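Local atomic coordinates of putative isochorismatase (Streptomyces avermitilis, PDB entry 3KL2), a protein that belongs to the isochorismatase family and is probably a hydrolase, though its substrate and reaction are not established. Residues 86-91 with 130-135; 135-140 with 173-178; 167-172 with 203-208. All blocks are in the same frame, centred on the assembly; numbering follows the deposited sequence.

Contact 1: residues 86-91 with 130-135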
loop_
_atom_site.group_PDB
_atom_site.type_symbol
_atom_site.label_atom_id
_atom_site.label_comp_id
_atom_site.label_asym_id
_atom_site.label_seq_id
_atom_site.Cartn_x
_atom_site.Cartn_y
_atom_site.Cartn_z
ATOM N N TYR A 86 16.218 3.487 -19.107
ATOM C CA TYR A 86 15.887 3.707 -17.676
ATOM C C TYR A 86 15.035 4.948 -17.411
ATOM O O TYR A 86 15.059 5.510 -16.320
ATOM C CB TYR A 86 17.165 3.688 -16.787
ATOM C CG TYR A 86 17.851 2.335 -16.827
ATOM C CD1 TYR A 86 17.410 1.293 -16.035
ATOM C CD2 TYR A 86 18.904 2.086 -17.692
ATOM C CE1 TYR A 86 17.989 0.063 -16.100
ATOM C CE2 TYR A 86 19.500 0.812 -17.741
ATOM C CZ TYR A 86 19.034 -0.178 -16.940
ATOM O OH TYR A 86 19.600 -1.456 -16.971
ATOM N N GLY A 87 14.237 5.341 -18.387
ATOM C CA GLY A 87 13.437 6.580 -18.288
ATOM C C GLY A 87 12.234 6.464 -17.320
ATOM O O GLY A 87 11.551 7.485 -17.065
ATOM N N GLU A 88 12.005 5.250 -16.797
ATOM C CA GLU A 88 10.980 4.988 -15.781
ATOM C C GLU A 88 11.470 5.285 -14.358
ATOM O O GLU A 88 10.656 5.239 -13.405
ATOM C CB GLU A 88 10.489 3.503 -15.802
ATOM C CG GLU A 88 9.959 3.030 -17.182
ATOM C CD GLU A 88 9.785 1.519 -17.284
ATOM O OE1 GLU A 88 10.739 0.749 -17.017
ATOM O OE2 GLU A 88 8.681 1.078 -17.650
ATOM N N LEU A 89 12.786 5.509 -14.208
ATOM C CA LEU A 89 13.413 5.786 -12.907
ATOM C C LEU A 89 13.893 7.213 -12.896
ATOM O O LEU A 89 14.117 7.788 -13.955
ATOM C CB LEU A 89 14.616 4.906 -12.669
ATOM C CG LEU A 89 14.376 3.402 -12.631
ATOM C CD1 LEU A 89 15.701 2.693 -12.224
ATOM C CD2 LEU A 89 13.190 2.986 -11.723
ATOM N N THR A 90 14.068 7.768 -11.697
ATOM C CA THR A 90 14.870 8.986 -11.520
ATOM C C THR A 90 16.145 8.944 -12.327
ATOM O O THR A 90 16.785 7.918 -12.393
ATOM C CB THR A 90 15.309 9.197 -10.027
ATOM O OG1 THR A 90 16.171 10.346 -9.928
ATOM C CG2 THR A 90 16.006 7.934 -9.431
ATOM N N ARG A 91 16.538 10.090 -12.879
ATOM C CA ARG A 91 17.831 10.217 -13.593
ATOM C C ARG A 91 19.054 10.172 -12.665
ATOM O O ARG A 91 20.171 9.991 -13.128
ATOM C CB ARG A 91 17.894 11.515 -14.402
ATOM C CG ARG A 91 16.838 11.648 -15.472
ATOM C CD ARG A 91 16.387 13.119 -15.609
ATOM N NE ARG A 91 17.461 13.972 -16.129
ATOM C CZ ARG A 91 17.362 14.798 -17.179
ATOM N NH1 ARG A 91 16.206 14.948 -17.862
ATOM N NH2 ARG A 91 18.438 15.517 -17.545
ATOM N N GLY A 130 5.206 -5.624 -13.327
ATOM C CA GLY A 130 5.388 -4.343 -12.735
ATOM C C GLY A 130 6.754 -4.146 -12.058
ATOM O O GLY A 130 7.163 -2.992 -11.912
ATOM N N LYS A 131 7.431 -5.236 -11.649
ATOM C CA LYS A 131 8.573 -5.099 -10.736
ATOM C C LYS A 131 9.627 -4.130 -11.247
ATOM O O LYS A 131 10.189 -4.336 -12.304
ATOM C CB LYS A 131 9.288 -6.415 -10.405
ATOM C CG LYS A 131 10.244 -6.303 -9.150
ATOM C CD LYS A 131 10.577 -7.705 -8.608
ATOM C CE LYS A 131 11.242 -7.755 -7.192
ATOM N NZ LYS A 131 12.398 -6.810 -7.016
ATOM N N ARG A 132 9.878 -3.100 -10.461
ATOM C CA ARG A 132 10.903 -2.113 -10.742
ATOM C C ARG A 132 11.823 -1.804 -9.560
ATOM O O ARG A 132 12.846 -1.181 -9.736
ATOM C CB ARG A 132 10.251 -0.823 -11.163
ATOM C CG ARG A 132 9.613 -0.884 -12.518
ATOM C CD ARG A 132 10.616 -1.010 -13.582
ATOM N NE ARG A 132 10.037 -0.806 -14.885
ATOM C CZ ARG A 132 9.292 -1.696 -15.539
ATOM N NH1 ARG A 132 9.017 -2.901 -15.015
ATOM N NH2 ARG A 132 8.841 -1.375 -16.747
ATOM N N GLY A 133 11.436 -2.235 -8.358
ATOM C CA GLY A 133 12.223 -2.015 -7.177
ATOM C C GLY A 133 12.568 -3.357 -6.646
ATOM O O GLY A 133 12.623 -4.328 -7.387
ATOM N N LEU A 134 12.809 -3.412 -5.343
ATOM C CA LEU A 134 13.323 -4.609 -4.708
ATOM C C LEU A 134 12.241 -5.411 -4.054
ATOM O O LEU A 134 12.200 -6.668 -4.136
ATOM C CB LEU A 134 14.377 -4.215 -3.673
ATOM C CG LEU A 134 15.599 -3.389 -4.161
ATOM C CD1 LEU A 134 16.202 -3.936 -5.496
ATOM C CD2 LEU A 134 15.275 -1.936 -4.262
ATOM N N ASP A 135 11.376 -4.724 -3.331
ATOM C CA ASP A 135 10.255 -5.414 -2.701
ATOM C C ASP A 135 9.273 -5.856 -3.787
ATOM O O ASP A 135 8.815 -5.054 -4.545
ATOM C CB ASP A 135 9.590 -4.446 -1.722
ATOM C CG ASP A 135 8.444 -5.079 -0.977
ATOM O OD1 ASP A 135 8.100 -6.262 -1.248
ATOM O OD2 ASP A 135 7.863 -4.369 -0.122
#

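Contact 2: residues 135-140 with 173-178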
loop_
_atom_site.group_PDB
_atom_site.type_symbol
_atom_site.label_atom_id
_atom_site.label_comp_id
_atom_site.label_asym_id
_atom_site.label_seq_id
_atom_site.Cartn_x
_atom_site.Cartn_y
_atom_site.Cartn_z
ATOM N N ASP A 135 11.376 -4.724 -3.331
ATOM C CA ASP A 135 10.255 -5.414 -2.701
ATOM C C ASP A 135 9.273 -5.856 -3.787
ATOM O O ASP A 135 8.815 -5.054 -4.545
ATOM C CB ASP A 135 9.590 -4.446 -1.722
ATOM C CG ASP A 135 8.444 -5.079 -0.977
ATOM O OD1 ASP A 135 8.100 -6.262 -1.248
ATOM O OD2 ASP A 135 7.863 -4.369 -0.122
ATOM N N THR A 136 8.966 -7.133 -3.892
ATOM C CA THR A 136 8.033 -7.587 -4.904
ATOM C C THR A 136 6.607 -6.971 -4.660
ATOM O O THR A 136 5.859 -6.679 -5.608
ATOM C CB THR A 136 7.995 -9.179 -4.948
ATOM O OG1 THR A 136 9.330 -9.693 -5.036
ATOM C CG2 THR A 136 7.223 -9.709 -6.156
ATOM N N PHE A 137 6.210 -6.742 -3.406
ATOM C CA PHE A 137 4.902 -6.125 -3.144
ATOM C C PHE A 137 4.809 -4.653 -3.519
ATOM O O PHE A 137 3.714 -4.153 -3.661
ATOM C CB PHE A 137 4.515 -6.305 -1.681
ATOM C CG PHE A 137 4.166 -7.744 -1.304
ATOM C CD1 PHE A 137 2.876 -8.209 -1.455
ATOM C CD2 PHE A 137 5.130 -8.609 -0.827
ATOM C CE1 PHE A 137 2.523 -9.527 -1.105
ATOM C CE2 PHE A 137 4.801 -9.946 -0.454
ATOM C CZ PHE A 137 3.494 -10.403 -0.603
ATOM N N ALA A 138 5.920 -3.945 -3.713
ATOM C CA ALA A 138 5.844 -2.446 -3.865
ATOM C C ALA A 138 5.549 -1.915 -5.282
ATOM O O ALA A 138 5.166 -0.778 -5.426
ATOM C CB ALA A 138 7.132 -1.756 -3.322
ATOM N N SER A 139 5.829 -2.655 -6.331
ATOM C CA SER A 139 5.560 -2.118 -7.677
ATOM C C SER A 139 4.905 -3.138 -8.642
ATOM O O SER A 139 4.980 -2.952 -9.844
ATOM C CB SER A 139 6.859 -1.572 -8.284
ATOM O OG SER A 139 7.867 -2.579 -8.293
ATOM N N THR A 140 4.287 -4.202 -8.118
ATOM C CA THR A 140 3.663 -5.207 -8.918
ATOM C C THR A 140 2.223 -5.536 -8.504
ATOM O O THR A 140 1.701 -4.990 -7.542
ATOM C CB THR A 140 4.454 -6.503 -8.824
ATOM O OG1 THR A 140 4.114 -7.189 -7.613
ATOM C CG2 THR A 140 5.916 -6.229 -8.919
ATOM N N TYR A 173 5.175 -10.383 5.470
ATOM C CA TYR A 173 4.892 -10.535 6.869
ATOM C C TYR A 173 3.925 -9.489 7.349
ATOM O O TYR A 173 3.000 -9.789 8.094
ATOM C CB TYR A 173 6.204 -10.410 7.660
ATOM C CG TYR A 173 6.070 -10.675 9.153
ATOM C CD1 TYR A 173 5.965 -11.971 9.629
ATOM C CD2 TYR A 173 6.061 -9.642 10.068
ATOM C CE1 TYR A 173 5.866 -12.241 10.992
ATOM C CE2 TYR A 173 5.963 -9.905 11.413
ATOM C CZ TYR A 173 5.848 -11.222 11.865
ATOM O OH TYR A 173 5.719 -11.492 13.202
ATOM N N GLU A 174 4.183 -8.246 6.954
ATOM C CA GLU A 174 3.408 -7.115 7.393
ATOM C C GLU A 174 1.987 -7.298 6.903
ATOM O O GLU A 174 1.035 -6.843 7.547
ATOM C CB GLU A 174 3.943 -5.795 6.807
ATOM C CG GLU A 174 5.290 -5.363 7.340
ATOM C CD GLU A 174 5.193 -4.877 8.781
ATOM O OE1 GLU A 174 4.044 -4.609 9.251
ATOM O OE2 GLU A 174 6.267 -4.735 9.436
ATOM N N ARG A 175 1.845 -7.981 5.774
ATOM C CA ARG A 175 0.548 -8.069 5.150
ATOM C C ARG A 175 -0.151 -9.342 5.522
ATOM O O ARG A 175 -1.134 -9.657 4.916
ATOM C CB ARG A 175 0.678 -7.928 3.641
ATOM C CG ARG A 175 0.931 -6.492 3.260
ATOM C CD ARG A 175 1.028 -6.331 1.795
ATOM N NE ARG A 175 1.687 -5.094 1.462
ATOM C CZ ARG A 175 1.616 -4.482 0.291
ATOM N NH1 ARG A 175 0.868 -4.976 -0.682
ATOM N NH2 ARG A 175 2.299 -3.375 0.099
ATOM N N GLY A 176 0.343 -10.061 6.529
ATOM C CA GLY A 176 -0.426 -11.159 7.128
ATOM C C GLY A 176 -0.282 -12.545 6.503
ATOM O O GLY A 176 -0.856 -13.513 7.016
ATOM N N PHE A 177 0.496 -12.651 5.435
ATOM C CA PHE A 177 0.885 -13.923 4.849
ATOM C C PHE A 177 1.757 -14.730 5.799
ATOM O O PHE A 177 2.512 -14.189 6.561
ATOM C CB PHE A 177 1.649 -13.701 3.513
ATOM C CG PHE A 177 0.823 -13.017 2.443
ATOM C CD1 PHE A 177 -0.157 -13.708 1.751
ATOM C CD2 PHE A 177 1.009 -11.687 2.144
ATOM C CE1 PHE A 177 -0.919 -13.114 0.787
ATOM C CE2 PHE A 177 0.263 -11.080 1.150
ATOM C CZ PHE A 177 -0.695 -11.801 0.464
ATOM N N ARG A 178 1.584 -16.040 5.786
ATOM C CA ARG A 178 2.537 -16.942 6.347
ATOM C C ARG A 178 3.657 -17.061 5.299
ATOM O O ARG A 178 3.498 -17.755 4.278
ATOM C CB ARG A 178 1.909 -18.314 6.585
ATOM C CG ARG A 178 2.964 -19.307 7.024
ATOM C CD ARG A 178 2.399 -20.593 7.490
ATOM N NE ARG A 178 1.673 -21.305 6.442
ATOM C CZ ARG A 178 1.436 -22.607 6.471
ATOM N NH1 ARG A 178 1.852 -23.323 7.501
ATOM N NH2 ARG A 178 0.796 -23.200 5.478
#

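Contact 3: residues 167-172 with 203-208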
loop_
_atom_site.group_PDB
_atom_site.type_symbol
_atom_site.label_atom_id
_atom_site.label_comp_id
_atom_site.label_asym_id
_atom_site.label_seq_id
_atom_site.Cartn_x
_atom_site.Cartn_y
_atom_site.Cartn_z
ATOM N N SER A 167 13.263 -8.048 1.324
ATOM C CA SER A 167 12.253 -6.988 1.288
ATOM C C SER A 167 10.839 -7.545 1.100
ATOM O O SER A 167 9.895 -7.100 1.756
ATOM C CB SER A 167 12.533 -6.008 0.201
ATOM O OG SER A 167 13.621 -5.237 0.561
ATOM N N THR A 168 10.725 -8.525 0.209
ATOM C CA THR A 168 9.499 -9.206 -0.025
ATOM C C THR A 168 9.001 -9.997 1.189
ATOM O O THR A 168 7.824 -10.076 1.422
ATOM C CB THR A 168 9.697 -10.145 -1.193
ATOM O OG1 THR A 168 10.091 -9.376 -2.343
ATOM C CG2 THR A 168 8.389 -10.983 -1.480
ATOM N N MET A 169 9.888 -10.672 1.893
ATOM C CA MET A 169 9.592 -11.332 3.171
ATOM C C MET A 169 9.055 -10.331 4.210
ATOM O O MET A 169 8.052 -10.560 4.877
ATOM C CB MET A 169 10.889 -11.920 3.693
ATOM C CG MET A 169 10.785 -12.778 5.011
ATOM S SD MET A 169 12.435 -13.207 5.597
ATOM C CE MET A 169 13.188 -11.611 5.821
ATOM N N ARG A 170 9.719 -9.190 4.344
ATOM C CA ARG A 170 9.286 -8.231 5.350
ATOM C C ARG A 170 7.850 -7.762 5.081
ATOM O O ARG A 170 6.960 -7.840 5.959
ATOM C CB ARG A 170 10.277 -7.092 5.464
ATOM C CG ARG A 170 11.580 -7.521 6.087
ATOM C CD ARG A 170 12.689 -6.464 5.928
ATOM N NE ARG A 170 13.912 -6.892 6.623
ATOM C CZ ARG A 170 14.282 -6.493 7.837
ATOM N NH1 ARG A 170 13.570 -5.584 8.524
ATOM N NH2 ARG A 170 15.408 -6.980 8.355
ATOM N N THR A 171 7.608 -7.346 3.851
ATOM C CA THR A 171 6.312 -6.841 3.466
ATOM C C THR A 171 5.279 -7.989 3.501
ATOM O O THR A 171 4.163 -7.809 3.968
ATOM C CB THR A 171 6.393 -6.068 2.098
ATOM O OG1 THR A 171 7.341 -5.011 2.235
ATOM C CG2 THR A 171 5.033 -5.436 1.631
ATOM N N GLY A 172 5.643 -9.157 3.032
ATOM C CA GLY A 172 4.760 -10.328 3.135
ATOM C C GLY A 172 4.241 -10.531 4.536
ATOM O O GLY A 172 3.027 -10.796 4.785
ATOM N N PRO A 203 14.226 -15.372 10.531
ATOM C CA PRO A 203 13.295 -15.902 11.560
ATOM C C PRO A 203 12.345 -14.890 12.227
ATOM O O PRO A 203 11.361 -15.290 12.857
ATOM C CB PRO A 203 14.230 -16.514 12.629
ATOM C CG PRO A 203 15.545 -16.765 11.901
ATOM C CD PRO A 203 15.637 -15.651 10.884
ATOM N N MET A 204 12.656 -13.603 12.090
ATOM C CA MET A 204 11.792 -12.534 12.568
ATOM C C MET A 204 10.581 -12.343 11.640
ATOM O O MET A 204 9.575 -11.796 12.058
ATOM C CB MET A 204 12.555 -11.198 12.610
ATOM C CG MET A 204 13.708 -11.009 13.658
ATOM S SD MET A 204 14.461 -9.345 13.415
ATOM C CE MET A 204 15.143 -9.122 15.064
ATOM N N PHE A 205 10.699 -12.712 10.372
ATOM C CA PHE A 205 9.671 -12.378 9.389
ATOM C C PHE A 205 9.151 -13.595 8.667
ATOM O O PHE A 205 8.285 -13.458 7.813
ATOM C CB PHE A 205 10.219 -11.380 8.370
ATOM C CG PHE A 205 10.588 -10.056 8.968
ATOM C CD1 PHE A 205 9.605 -9.139 9.304
ATOM C CD2 PHE A 205 11.907 -9.738 9.245
ATOM C CE1 PHE A 205 9.930 -7.891 9.894
ATOM C CE2 PHE A 205 12.245 -8.482 9.803
ATOM C CZ PHE A 205 11.242 -7.564 10.130
ATOM N N SER A 206 9.666 -14.781 9.002
ATOM C CA SER A 206 9.343 -15.975 8.237
ATOM C C SER A 206 9.537 -17.279 9.012
ATOM O O SER A 206 9.938 -17.298 10.192
ATOM C CB SER A 206 10.102 -16.003 6.885
ATOM O OG SER A 206 11.441 -16.463 6.988
ATOM N N VAL A 207 9.177 -18.362 8.342
ATOM C CA VAL A 207 9.486 -19.697 8.821
ATOM C C VAL A 207 10.506 -20.248 7.829
ATOM O O VAL A 207 10.126 -20.679 6.744
ATOM C CB VAL A 207 8.239 -20.590 8.867
ATOM C CG1 VAL A 207 8.580 -21.980 9.485
ATOM C CG2 VAL A 207 7.139 -19.923 9.670
ATOM N N PRO A 208 11.807 -20.178 8.165
ATOM C CA PRO A 208 12.803 -20.675 7.216
ATOM C C PRO A 208 12.792 -22.210 7.110
ATOM O O PRO A 208 12.747 -22.906 8.139
ATOM C CB PRO A 208 14.147 -20.175 7.794
ATOM C CG PRO A 208 13.794 -19.211 8.845
ATOM C CD PRO A 208 12.444 -19.620 9.366
#

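Contact 1: residues 86-91 with 130-135
The carboxylate of Glu-88 sits at the edge of the Arg-132 guanidinium, with the carboxyl carbon CD in the guanidinium plane. The two flat groups are not coplanar: their planes stand 51° apart. Arg-132 uses its side edge, NE and NH2, to reach both oxygens in a buried salt bridge. NE donates to Glu-88 OE1 at 2.7 Å and meets that oxygen from above the carboxylate, 58° out of its plane. NH2 donates to Glu-88 OE2 at 2.6 Å, on the syn side and closer to the carboxylate plane. Held at both oxygens, the carboxylate is probably kept from turning.

The Arg-132 chain bends at its second torsion (chi2 -68°), while the Glu-88 chain is extended beyond CG. The side chains cross at about a right angle. The third nitrogen, NH1, donates to Lys-131 O at 3.3 Å. That oxygen lies near the guanidinium plane, but the N-H reaches it from above the carbonyl plane. NH1 also forms a salt bridge with Glu-129 of the second subunit, and Phe-144 of that subunit packs on Arg-132. Arg-132 thus has two acidic partners, and Glu-88 OE1 also takes a backbone N-H, that of Ala-83.

Glu-88 is presented by a type I turn, closed by Leu-89 N to Tyr-86 O at 3.1 Å. Residues 86-91 belong to the loop between strand 75-78 and helix 96-103. Residues 130-135 link strand 126-127 to helix 136-139. The salt bridge thus joins the loops that follow two adjacent parallel strands at one border of the sheet.

Contact 2: residues 135-140 with 173-178
Phe-137 meets Phe-177 through ring atoms. Its CE1 lies 3.6 Å from CE2 of Phe-177, and the centroids are 5.6 Å apart. The planes are inclined by 31°, so the pair is oblique.

Phe-137 also packs against Arg-175. The Phe-137 CB lies over the centre of one guanidinium face, 3.9 Å above its plane. The Arg-175 chain is extended from CG to NE (chi2 -179°) and runs past Phe-137 in the opposite direction. Its NH1 comes to 3.9 Å from Phe-137 CD1. The charge itself is answered by a salt bridge from NH1 to Asp-143.

Capping bonds lie on both sides. Asp-135 is the side-chain N-cap of helix 136-139, and its OD1 accepts from Phe-137 N at 2.9 Å. A Schellman motif ends the other helix: Gly-176, with positive phi, gives its N to Tyr-173 O at 3.1 Å, and Phe-177 N bonds to Gly-172 O.

The contact joins the short helix 136-139 to the C-terminal end of helix 164-174 and the turn into strand 178-187. Helix 142-149 borders it through Leu-142, which touches Phe-137, and Leu-146, which touches Phe-177.

Contact 3: residues 167-172 with 203-208
Arg-170 lies over one face of the Phe-205 ring in a CH-pi contact. Its CG is 3.8 Å from the ring centroid and only 7° off the ring normal. Farther along, the guanidinium runs out past the ring, its plane 44° from the ring plane. Phe-205 CE2 sits against the centre of one guanidinium face and is 3.4 Å from Arg-170 NH1. The charged end binds elsewhere: NH2 bonds to Asn-162 O of the third subunit and pairs with Glu-166, and NH1 bonds to Ser-167 OG of the third subunit.

Met-169 makes the apolar contacts. Its CG lies 3.7 Å from Phe-205 CB. The last torsion folds back (chi3 58°), which brings the methyl CE to 3.9 Å from the same CB. With an alanine in place of Phe-205, the face under Arg-170 CG would go and a gap would probably open between Arg-170 and the Met-169 methyl.

The sulfur lies beside a hydroxyl. Met-169 SD is 3.7 Å from Ser-206 OG, which hydrogen-bonds to Phe-202 O and to Thr-181 OG1.

Helix 164-174 leads from strand 153-159 to 178-187, and helix 191-205 leads on to 207-209. The contact therefore ties together two successive beta-alpha-beta crossovers of a parallel beta-sheet in an alpha/beta fold, as expected for the isochorismatase family.

Contacts 1 and 2 share Asp-135, their centres 17 Å apart. They also meet where Arg-132 N lies 3.0 Å from Ser-139 OG, probably a hydrogen bond. Contacts 2 and 3 are closer, 9 Å between centres, and both use helix 164-174. Thr-136 OG1 and Thr-168 OG1, 2.8 Å apart, are probably hydrogen-bonded, and the Tyr-173 ring meets Phe-205 edge-to-face. The centres of contacts 1 and 3 are 23 Å apart, yet Asp-135 OD2 lies 2.5 Å from Thr-171 OG1, probably a hydrogen bond. Lys-131 pairs with Glu-32 and touches Cys-164. This is consistent with the acid, lysine and cysteine site of related hydrolases, where the acid is usually an aspartate. All three contacts touch the third subunit.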